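Local coordinates for aminopeptidase N family protein (Idiomarina loihiensis L2TR, PDB 4FGM) that probably acts as a zinc-dependent aminopeptidase of the M61 family, with a zinc ion and maleic acid bound in its catalytic-domain pocket, at residues A[132-144]-A[148-160]. Sequence-based numbering, arbitrary orientation.
Sequences EAPLWKVATGMPR and QPHSWGCFRADNY
In the M61 N-terminal beta domain, strand 137-140 pairs with 168-171 and strand 153-157 with 123-127; the two pack against each other, and Val-138 and Trp-152 meet by a CH-pi contact. Val-138 CG2 lies over one face of the six-membered ring, 3.6 Å from its centroid; beta-branched and compact, valine can lay one methyl on the indole. In the ring plane, Trp-152 NE1 gives a fairly straight bond (160°) to Pro-134 O, 3.3 Å away. Replacing Trp-152 by an alanine would probably leave Val-138 without its aromatic cover and Pro-134 O without this donor. Val-138 N also bonds to His-150 O at 2.8 Å.

Arg-144 reaches back with CG anti to its own N (chi1 179°) and then bends at chi3, turning its guanidinium into the loop. NH2 donates to Ser-151 O at 2.7 Å and weakly to Pro-149 O, while NH1 makes weak bonds to Trp-152 O and Ser-151 O; an arginine suits this place because its several N-H groups can serve the carbonyls of a tight loop. Gln-148 O sits over one face of the guanidinium and Phe-155 CZ over the other, the ring and guanidinium planes 58° apart. Phe-155 CE2 also receives Thr-140 CG2 at 3.7 Å, while selenomethionine Met-142 rests SE against Phe-155 CB. Past Phe-155, whose backbone forms a single bridge with Arg-144, Arg-156 N donates to Pro-143 O at 3.0 Å. The loop thus carries the chain from strand 137-140 to strand 153-157, consistent with a crossing between packed layers of a beta sandwich.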
loop_
_atom_site.group_PDB
_atom_site.type_symbol
_atom_site.label_atom_id
_atom_site.label_comp_id
_atom_site.label_asym_id
_atom_site.label_seq_id
_atom_site.Cartn_x
_atom_site.Cartn_y
_atom_site.Cartn_z
ATOM N N GLU A 132 12.991 -24.532 18.107
ATOM C CA GLU A 132 14.283 -23.884 17.917
ATOM C C GLU A 132 14.340 -22.451 18.416
ATOM O O GLU A 132 15.416 -21.850 18.423
ATOM C CB GLU A 132 14.662 -23.907 16.437
ATOM C CG GLU A 132 14.608 -25.291 15.807
ATOM C CD GLU A 132 14.638 -25.241 14.283
ATOM O OE1 GLU A 132 15.726 -25.045 13.703
ATOM O OE2 GLU A 132 13.563 -25.387 13.665
ATOM N N ALA A 133 13.194 -21.907 18.833
ATOM C CA ALA A 133 13.132 -20.523 19.311
ATOM C C ALA A 133 11.987 -20.321 20.289
ATOM O O ALA A 133 11.109 -19.484 20.070
ATOM C CB ALA A 133 12.971 -19.565 18.125
ATOM N N PRO A 134 11.995 -21.067 21.400
ATOM C CA PRO A 134 10.923 -20.938 22.390
ATOM C C PRO A 134 10.795 -19.585 23.091
ATOM O O PRO A 134 9.711 -19.239 23.550
ATOM C CB PRO A 134 11.208 -22.094 23.354
ATOM C CG PRO A 134 12.692 -22.226 23.287
ATOM C CD PRO A 134 12.996 -22.067 21.821
ATOM N N LEU A 135 11.879 -18.815 23.173
ATOM C CA LEU A 135 11.809 -17.505 23.836
ATOM C C LEU A 135 11.168 -16.391 22.997
ATOM O O LEU A 135 10.944 -15.286 23.496
ATOM C CB LEU A 135 13.199 -17.044 24.300
ATOM C CG LEU A 135 13.794 -17.642 25.585
ATOM C CD1 LEU A 135 12.690 -17.802 26.624
ATOM C CD2 LEU A 135 14.437 -18.984 25.305
ATOM N N TRP A 136 10.870 -16.678 21.732
ATOM C CA TRP A 136 10.245 -15.695 20.850
ATOM C C TRP A 136 8.919 -15.168 21.380
ATOM O O TRP A 136 8.209 -15.862 22.109
ATOM C CB TRP A 136 10.006 -16.300 19.472
ATOM C CG TRP A 136 11.174 -16.204 18.543
ATOM C CD1 TRP A 136 12.423 -15.736 18.836
ATOM C CD2 TRP A 136 11.204 -16.596 17.165
ATOM N NE1 TRP A 136 13.227 -15.811 17.728
ATOM C CE2 TRP A 136 12.505 -16.330 16.685
ATOM C CE3 TRP A 136 10.254 -17.136 16.286
ATOM C CZ2 TRP A 136 12.889 -16.597 15.367
ATOM C CZ3 TRP A 136 10.634 -17.401 14.968
ATOM C CH2 TRP A 136 11.943 -17.124 14.524
ATOM N N LYS A 137 8.587 -13.935 21.007
ATOM C CA LYS A 137 7.328 -13.325 21.417
ATOM C C LYS A 137 6.333 -13.385 20.272
ATOM O O LYS A 137 6.705 -13.633 19.120
ATOM C CB LYS A 137 7.530 -11.875 21.841
ATOM C CG LYS A 137 8.369 -11.704 23.094
ATOM C CD LYS A 137 8.338 -10.257 23.556
ATOM C CE LYS A 137 9.580 -9.910 24.359
ATOM N NZ LYS A 137 9.824 -10.893 25.455
ATOM N N VAL A 138 5.069 -13.146 20.600
ATOM C CA VAL A 138 3.987 -13.192 19.630
ATOM C C VAL A 138 3.187 -11.900 19.665
ATOM O O VAL A 138 2.959 -11.330 20.734
ATOM C CB VAL A 138 3.029 -14.375 19.943
ATOM C CG1 VAL A 138 1.822 -14.344 19.021
ATOM C CG2 VAL A 138 3.768 -15.679 19.806
ATOM N N ALA A 139 2.760 -11.444 18.492
ATOM C CA ALA A 139 1.966 -10.229 18.383
ATOM C C ALA A 139 0.944 -10.430 17.271
ATOM O O ALA A 139 1.266 -10.937 16.193
ATOM C CB ALA A 139 2.866 -9.027 18.075
ATOM N N THR A 140 -0.294 -10.041 17.548
ATOM C CA THR A 140 -1.381 -10.178 16.592
ATOM C C THR A 140 -2.634 -9.536 17.164
ATOM O O THR A 140 -2.731 -9.297 18.367
ATOM C CB THR A 140 -1.704 -11.655 16.309
ATOM O OG1 THR A 140 -2.813 -11.732 15.405
ATOM C CG2 THR A 140 -2.077 -12.384 17.612
ATOM N N GLY A 141 -3.598 -9.262 16.299
ATOM C CA GLY A 141 -4.834 -8.671 16.764
ATOM C C GLY A 141 -5.914 -9.725 16.922
ATOM O O GLY A 141 -7.028 -9.423 17.347
HETATM N N MSE A 142 -5.599 -10.968 16.571
HETATM C CA MSE A 142 -6.591 -12.033 16.699
HETATM C C MSE A 142 -6.932 -12.243 18.174
HETATM O O MSE A 142 -6.040 -12.387 19.004
HETATM C CB MSE A 142 -6.065 -13.335 16.110
HETATM C CG MSE A 142 -7.154 -14.360 15.840
HETATM SE SE MSE A 142 -6.482 -15.971 14.986
HETATM C CE MSE A 142 -6.178 -15.269 13.199
ATOM N N PRO A 143 -8.232 -12.247 18.516
ATOM C CA PRO A 143 -8.690 -12.437 19.904
ATOM C C PRO A 143 -7.991 -13.615 20.571
ATOM O O PRO A 143 -7.995 -14.735 20.045
ATOM C CB PRO A 143 -10.191 -12.669 19.747
ATOM C CG PRO A 143 -10.526 -11.827 18.528
ATOM C CD PRO A 143 -9.378 -12.150 17.589
ATOM N N ARG A 144 -7.388 -13.361 21.726
ATOM C CA ARG A 144 -6.679 -14.407 22.441
ATOM C C ARG A 144 -7.578 -15.157 23.421
ATOM O O ARG A 144 -8.329 -14.544 24.179
ATOM C CB ARG A 144 -5.483 -13.810 23.195
ATOM C CG ARG A 144 -4.699 -14.829 24.004
ATOM C CD ARG A 144 -3.564 -14.177 24.758
ATOM N NE ARG A 144 -2.449 -13.777 23.903
ATOM C CZ ARG A 144 -1.522 -14.611 23.434
ATOM N NH1 ARG A 144 -1.577 -15.907 23.724
ATOM N NH2 ARG A 144 -0.509 -14.142 22.716
ATOM N N GLN A 148 0.090 -16.387 27.788
ATOM C CA GLN A 148 0.535 -15.066 28.241
ATOM C C GLN A 148 0.325 -14.131 27.040
ATOM O O GLN A 148 0.556 -14.525 25.899
ATOM C CB GLN A 148 2.013 -15.114 28.647
ATOM C CG GLN A 148 2.361 -16.207 29.672
ATOM C CD GLN A 148 1.921 -15.872 31.093
ATOM O OE1 GLN A 148 1.317 -14.825 31.343
ATOM N NE2 GLN A 148 2.231 -16.765 32.033
ATOM N N PRO A 149 -0.104 -12.879 27.289
ATOM C CA PRO A 149 -0.397 -11.808 26.315
ATOM C C PRO A 149 0.451 -11.595 25.051
ATOM O O PRO A 149 -0.083 -11.200 24.009
ATOM C CB PRO A 149 -0.463 -10.551 27.189
ATOM C CG PRO A 149 0.405 -10.893 28.356
ATOM C CD PRO A 149 0.004 -12.315 28.644
ATOM N N HIS A 150 1.755 -11.831 25.138
ATOM C CA HIS A 150 2.641 -11.681 23.989
ATOM C C HIS A 150 3.402 -12.981 23.776
ATOM O O HIS A 150 4.542 -12.992 23.310
ATOM C CB HIS A 150 3.634 -10.541 24.222
ATOM C CG HIS A 150 3.011 -9.183 24.156
ATOM N ND1 HIS A 150 2.336 -8.734 23.042
ATOM C CD2 HIS A 150 2.942 -8.189 25.072
ATOM C CE1 HIS A 150 1.874 -7.517 23.275
ATOM N NE2 HIS A 150 2.228 -7.165 24.498
ATOM N N SER A 151 2.768 -14.087 24.123
ATOM C CA SER A 151 3.423 -15.368 23.974
ATOM C C SER A 151 2.532 -16.365 23.259
ATOM O O SER A 151 1.519 -15.993 22.661
ATOM C CB SER A 151 3.830 -15.902 25.348
ATOM O OG SER A 151 4.833 -16.894 25.215
ATOM N N TRP A 152 2.920 -17.632 23.324
ATOM C CA TRP A 152 2.185 -18.710 22.675
ATOM C C TRP A 152 0.785 -18.913 23.258
ATOM O O TRP A 152 0.502 -18.478 24.374
ATOM C CB TRP A 152 3.025 -19.984 22.763
ATOM C CG TRP A 152 4.441 -19.678 22.391
ATOM C CD1 TRP A 152 5.508 -19.569 23.239
ATOM C CD2 TRP A 152 4.907 -19.253 21.102
ATOM N NE1 TRP A 152 6.605 -19.091 22.558
ATOM C CE2 TRP A 152 6.263 -18.886 21.249
ATOM C CE3 TRP A 152 4.307 -19.143 19.841
ATOM C CZ2 TRP A 152 7.031 -18.409 20.176
ATOM C CZ3 TRP A 152 5.069 -18.671 18.775
ATOM C CH2 TRP A 152 6.418 -18.309 18.951
ATOM N N GLY A 153 -0.096 -19.553 22.492
ATOM C CA GLY A 153 -1.445 -19.781 22.979
ATOM C C GLY A 153 -2.508 -20.070 21.932
ATOM O O GLY A 153 -2.208 -20.403 20.789
ATOM N N CYS A 154 -3.765 -19.932 22.338
ATOM C CA CYS A 154 -4.905 -20.197 21.473
ATOM C C CYS A 154 -5.679 -18.932 21.145
ATOM O O CYS A 154 -5.885 -18.074 22.003
ATOM C CB CYS A 154 -5.833 -21.210 22.144
ATOM S SG CYS A 154 -5.089 -22.841 22.365
ATOM N N PHE A 155 -6.110 -18.828 19.894
ATOM C CA PHE A 155 -6.844 -17.664 19.440
ATOM C C PHE A 155 -8.126 -18.101 18.749
ATOM O O PHE A 155 -8.216 -19.223 18.246
ATOM C CB PHE A 155 -5.977 -16.841 18.471
ATOM C CG PHE A 155 -4.637 -16.444 19.042
ATOM C CD1 PHE A 155 -3.572 -17.340 19.046
ATOM C CD2 PHE A 155 -4.450 -15.179 19.594
ATOM C CE1 PHE A 155 -2.344 -16.988 19.604
ATOM C CE2 PHE A 155 -3.234 -14.815 20.153
ATOM C CZ PHE A 155 -2.170 -15.719 20.153
ATOM N N ARG A 156 -9.117 -17.213 18.728
ATOM C CA ARG A 156 -10.398 -17.516 18.099
ATOM C C ARG A 156 -10.891 -16.402 17.173
ATOM O O ARG A 156 -10.827 -15.220 17.515
ATOM C CB ARG A 156 -11.460 -17.777 19.175
ATOM C CG ARG A 156 -12.840 -18.108 18.629
ATOM C CD ARG A 156 -13.842 -18.348 19.754
ATOM N NE ARG A 156 -15.198 -18.574 19.250
ATOM C CZ ARG A 156 -15.931 -17.657 18.621
ATOM N NH1 ARG A 156 -15.452 -16.438 18.409
ATOM N NH2 ARG A 156 -17.147 -17.962 18.193
ATOM N N ALA A 157 -11.376 -16.795 16.001
ATOM C CA ALA A 157 -11.924 -15.852 15.034
ATOM C C ALA A 157 -13.376 -16.270 14.790
ATOM O O ALA A 157 -13.690 -17.459 14.804
ATOM C CB ALA A 157 -11.132 -15.902 13.732
ATOM N N ASP A 158 -14.261 -15.307 14.563
ATOM C CA ASP A 158 -15.662 -15.640 14.345
ATOM C C ASP A 158 -15.922 -16.495 13.108
ATOM O O ASP A 158 -16.905 -17.228 13.053
ATOM C CB ASP A 158 -16.507 -14.366 14.282
ATOM C CG ASP A 158 -16.517 -13.608 15.600
ATOM O OD1 ASP A 158 -16.271 -14.237 16.651
ATOM O OD2 ASP A 158 -16.786 -12.388 15.588
ATOM N N ASN A 159 -15.037 -16.414 12.124
ATOM C CA ASN A 159 -15.194 -17.180 10.886
ATOM C C ASN A 159 -13.922 -17.118 10.033
ATOM O O ASN A 159 -12.994 -16.363 10.339
ATOM C CB ASN A 159 -16.376 -16.633 10.086
ATOM C CG ASN A 159 -16.315 -15.131 9.931
ATOM O OD1 ASN A 159 -15.306 -14.586 9.478
ATOM N ND2 ASN A 159 -17.392 -14.451 10.312
ATOM N N TYR A 160 -13.882 -17.900 8.960
ATOM C CA TYR A 160 -12.706 -17.926 8.107
ATOM C C TYR A 160 -12.289 -16.534 7.636
ATOM O O TYR A 160 -11.100 -16.212 7.613
ATOM C CB TYR A 160 -12.934 -18.822 6.893
ATOM C CG TYR A 160 -11.672 -19.053 6.098
ATOM C CD1 TYR A 160 -10.646 -19.860 6.601
ATOM C CD2 TYR A 160 -11.477 -18.437 4.866
ATOM C CE1 TYR A 160 -9.458 -20.047 5.896
ATOM C CE2 TYR A 160 -10.289 -18.615 4.150
ATOM C CZ TYR A 160 -9.286 -19.419 4.674
ATOM O OH TYR A 160 -8.102 -19.579 4.000
HETATM O O HOH W 1 7.275 -16.026 24.618
#